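Local structure of uncharacterized protein AF_1548 (Archaeoglobus fulgidus, 1Y88) at residues 77-82 with 97-102. The protein is of unknown function but resembles restriction endonucleases of the Mrr type and may bind and cut DNA. Residues are numbered along the deposited sequence; the frame is centred on the assembly and turned at random.
Sequences KEAMYT and PWIFTN. With SO4 (sulfate ion), chain D.
Thr-82 and Ile-99 meet where helix 76-89 packs on strand 96-100, part of the alpha/beta core of a restriction-endonuclease-like domain. The two segments run roughly antiparallel, at 147°, their axes 9.7 Å apart, with no hydrogen bond between them. Ile-99 reaches from the strand toward the helix. CB carries CG1 anti to the carbonyl carbon (chi1 -57°), which sends that branch up to the helix. There Ile-99 CG1 lies against Thr-82 CG2 at 3.8 Å. The chain then runs on nearly straight to Ile-99 CD1, which rests against the helix, touching Thr-82 OG1 at 3.7 Å and Ala-79 CA at 3.8 Å, from residues about one turn apart, with the CG of Glu-78 a little farther off. Toward the start of the strand, Pro-97 CB touches the methyl of Thr-82, and Met-62 of the neighbouring strand 59-65 packs beside both. A serine in place of Thr-82 would probably leave a gap over Ile-99 CG1 and Pro-97 CB where the methyl now sits. At the front of the helix, a sulfate, probably from the crystallisation liquor, takes a nearly straight bond from Glu-78 N to O4 (2.7 Å) and another from Gly-75 N. The carbonyl oxygen of Glu-78 accepts two bonds, Thr-82 N and Thr-82 OG1 (2.9 Å) reaching it from opposite faces of its plane.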
loop_
_atom_site.group_PDB
_atom_site.type_symbol
_atom_site.label_atom_id
_atom_site.label_comp_id
_atom_site.label_asym_id
_atom_site.label_seq_id
_atom_site.Cartn_x
_atom_site.Cartn_y
_atom_site.Cartn_z
ATOM N N LYS A 77 -1.234 -3.863 -5.212
ATOM C CA LYS A 77 -0.527 -2.879 -4.431
ATOM C C LYS A 77 0.386 -3.548 -3.396
ATOM O O LYS A 77 1.539 -3.196 -3.286
ATOM C CB LYS A 77 -1.513 -1.909 -3.802
ATOM C CG LYS A 77 -0.915 -0.942 -2.823
ATOM C CD LYS A 77 -1.918 0.175 -2.527
ATOM C CE LYS A 77 -1.726 0.689 -1.112
ATOM N NZ LYS A 77 -2.276 2.086 -0.846
ATOM N N GLU A 78 -0.148 -4.538 -2.673
ATOM C CA GLU A 78 0.663 -5.292 -1.702
ATOM C C GLU A 78 1.863 -5.965 -2.333
ATOM O O GLU A 78 2.967 -5.927 -1.764
ATOM C CB GLU A 78 -0.182 -6.332 -0.947
ATOM C CG GLU A 78 0.686 -7.415 -0.221
ATOM C CD GLU A 78 1.351 -6.923 1.082
ATOM O OE1 GLU A 78 0.954 -5.856 1.617
ATOM O OE2 GLU A 78 2.280 -7.621 1.579
ATOM N N ALA A 79 1.661 -6.595 -3.492
ATOM C CA ALA A 79 2.753 -7.221 -4.232
ATOM C C ALA A 79 3.854 -6.215 -4.626
ATOM O O ALA A 79 5.051 -6.460 -4.461
ATOM C CB ALA A 79 2.223 -7.987 -5.453
ATOM N N MET A 80 3.431 -5.060 -5.142
ATOM C CA MET A 80 4.377 -4.065 -5.584
ATOM C C MET A 80 5.158 -3.440 -4.428
ATOM O O MET A 80 6.365 -3.217 -4.537
ATOM C CB MET A 80 3.643 -2.987 -6.452
ATOM C CG MET A 80 2.869 -3.571 -7.674
ATOM S SD MET A 80 2.242 -2.208 -8.851
ATOM C CE MET A 80 3.535 -1.413 -8.708
ATOM N N TYR A 81 4.496 -3.111 -3.319
ATOM C CA TYR A 81 5.127 -2.713 -2.029
ATOM C C TYR A 81 6.205 -3.685 -1.614
ATOM O O TYR A 81 7.308 -3.347 -1.188
ATOM C CB TYR A 81 4.048 -2.691 -0.916
ATOM C CG TYR A 81 4.499 -2.452 0.543
ATOM C CD1 TYR A 81 5.527 -1.559 0.863
ATOM C CD2 TYR A 81 3.821 -3.074 1.608
ATOM C CE1 TYR A 81 5.894 -1.317 2.218
ATOM C CE2 TYR A 81 4.179 -2.841 2.947
ATOM C CZ TYR A 81 5.210 -1.963 3.240
ATOM O OH TYR A 81 5.571 -1.740 4.562
ATOM N N THR A 82 5.816 -4.967 -1.656
ATOM C CA THR A 82 6.705 -6.041 -1.236
ATOM C C THR A 82 7.918 -6.117 -2.124
ATOM O O THR A 82 9.010 -6.334 -1.639
ATOM C CB THR A 82 5.989 -7.414 -1.222
ATOM O OG1 THR A 82 4.943 -7.339 -0.267
ATOM C CG2 THR A 82 6.966 -8.572 -0.842
ATOM N N PRO A 97 11.813 -12.413 -2.759
ATOM C CA PRO A 97 10.754 -12.181 -1.788
ATOM C C PRO A 97 9.655 -13.233 -1.949
ATOM O O PRO A 97 9.523 -13.837 -3.021
ATOM C CB PRO A 97 10.217 -10.799 -2.172
ATOM C CG PRO A 97 10.372 -10.766 -3.679
ATOM C CD PRO A 97 11.619 -11.624 -3.999
ATOM N N TRP A 98 8.853 -13.408 -0.902
ATOM C CA TRP A 98 7.826 -14.468 -0.857
ATOM C C TRP A 98 6.688 -13.957 0.019
ATOM O O TRP A 98 6.921 -13.539 1.170
ATOM C CB TRP A 98 8.441 -15.704 -0.213
ATOM C CG TRP A 98 7.673 -17.023 -0.270
ATOM C CD1 TRP A 98 6.363 -17.247 -0.562
ATOM C CD2 TRP A 98 8.251 -18.289 0.039
ATOM N NE1 TRP A 98 6.081 -18.629 -0.482
ATOM C CE2 TRP A 98 7.234 -19.275 -0.100
ATOM C CE3 TRP A 98 9.539 -18.684 0.434
ATOM C CZ2 TRP A 98 7.485 -20.655 0.130
ATOM C CZ3 TRP A 98 9.795 -20.059 0.656
ATOM C CH2 TRP A 98 8.767 -21.015 0.483
ATOM N N ILE A 99 5.476 -13.935 -0.516
ATOM C CA ILE A 99 4.318 -13.492 0.259
ATOM C C ILE A 99 3.469 -14.709 0.619
ATOM O O ILE A 99 3.154 -15.541 -0.255
ATOM C CB ILE A 99 3.438 -12.462 -0.536
ATOM C CG1 ILE A 99 4.276 -11.234 -0.960
ATOM C CG2 ILE A 99 2.239 -11.981 0.332
ATOM C CD1 ILE A 99 3.531 -10.265 -2.009
ATOM N N PHE A 100 3.089 -14.789 1.889
ATOM C CA PHE A 100 2.071 -15.748 2.333
ATOM C C PHE A 100 0.784 -15.027 2.650
ATOM O O PHE A 100 0.789 -14.005 3.336
ATOM C CB PHE A 100 2.528 -16.491 3.600
ATOM C CG PHE A 100 3.486 -17.637 3.337
ATOM C CD1 PHE A 100 3.069 -18.968 3.522
ATOM C CD2 PHE A 100 4.801 -17.395 2.951
ATOM C CE1 PHE A 100 3.948 -20.035 3.321
ATOM C CE2 PHE A 100 5.691 -18.464 2.719
ATOM C CZ PHE A 100 5.257 -19.794 2.920
ATOM N N THR A 101 -0.326 -15.564 2.153
ATOM C CA THR A 101 -1.613 -15.053 2.547
ATOM C C THR A 101 -2.534 -16.223 2.897
ATOM O O THR A 101 -2.380 -17.326 2.362
ATOM C CB THR A 101 -2.227 -14.155 1.449
ATOM O OG1 THR A 101 -3.399 -13.506 1.968
ATOM C CG2 THR A 101 -2.594 -14.966 0.219
ATOM N N ASN A 102 -3.492 -15.968 3.769
ATOM C CA ASN A 102 -4.460 -16.987 4.142
ATOM C C ASN A 102 -5.720 -16.946 3.274
ATOM O O ASN A 102 -6.628 -17.719 3.508
ATOM C CB ASN A 102 -4.840 -16.907 5.635
ATOM C CG ASN A 102 -5.578 -15.616 5.999
ATOM O OD1 ASN A 102 -5.462 -14.588 5.323
ATOM N ND2 ASN A 102 -6.360 -15.672 7.076
HETATM S S SO4 D . -3.934 -4.635 -1.964
HETATM O O1 SO4 D . -5.020 -4.132 -2.814
HETATM O O2 SO4 D . -4.332 -5.879 -1.262
HETATM O O3 SO4 D . -3.590 -3.628 -0.964
HETATM O O4 SO4 D . -2.785 -4.883 -2.808
#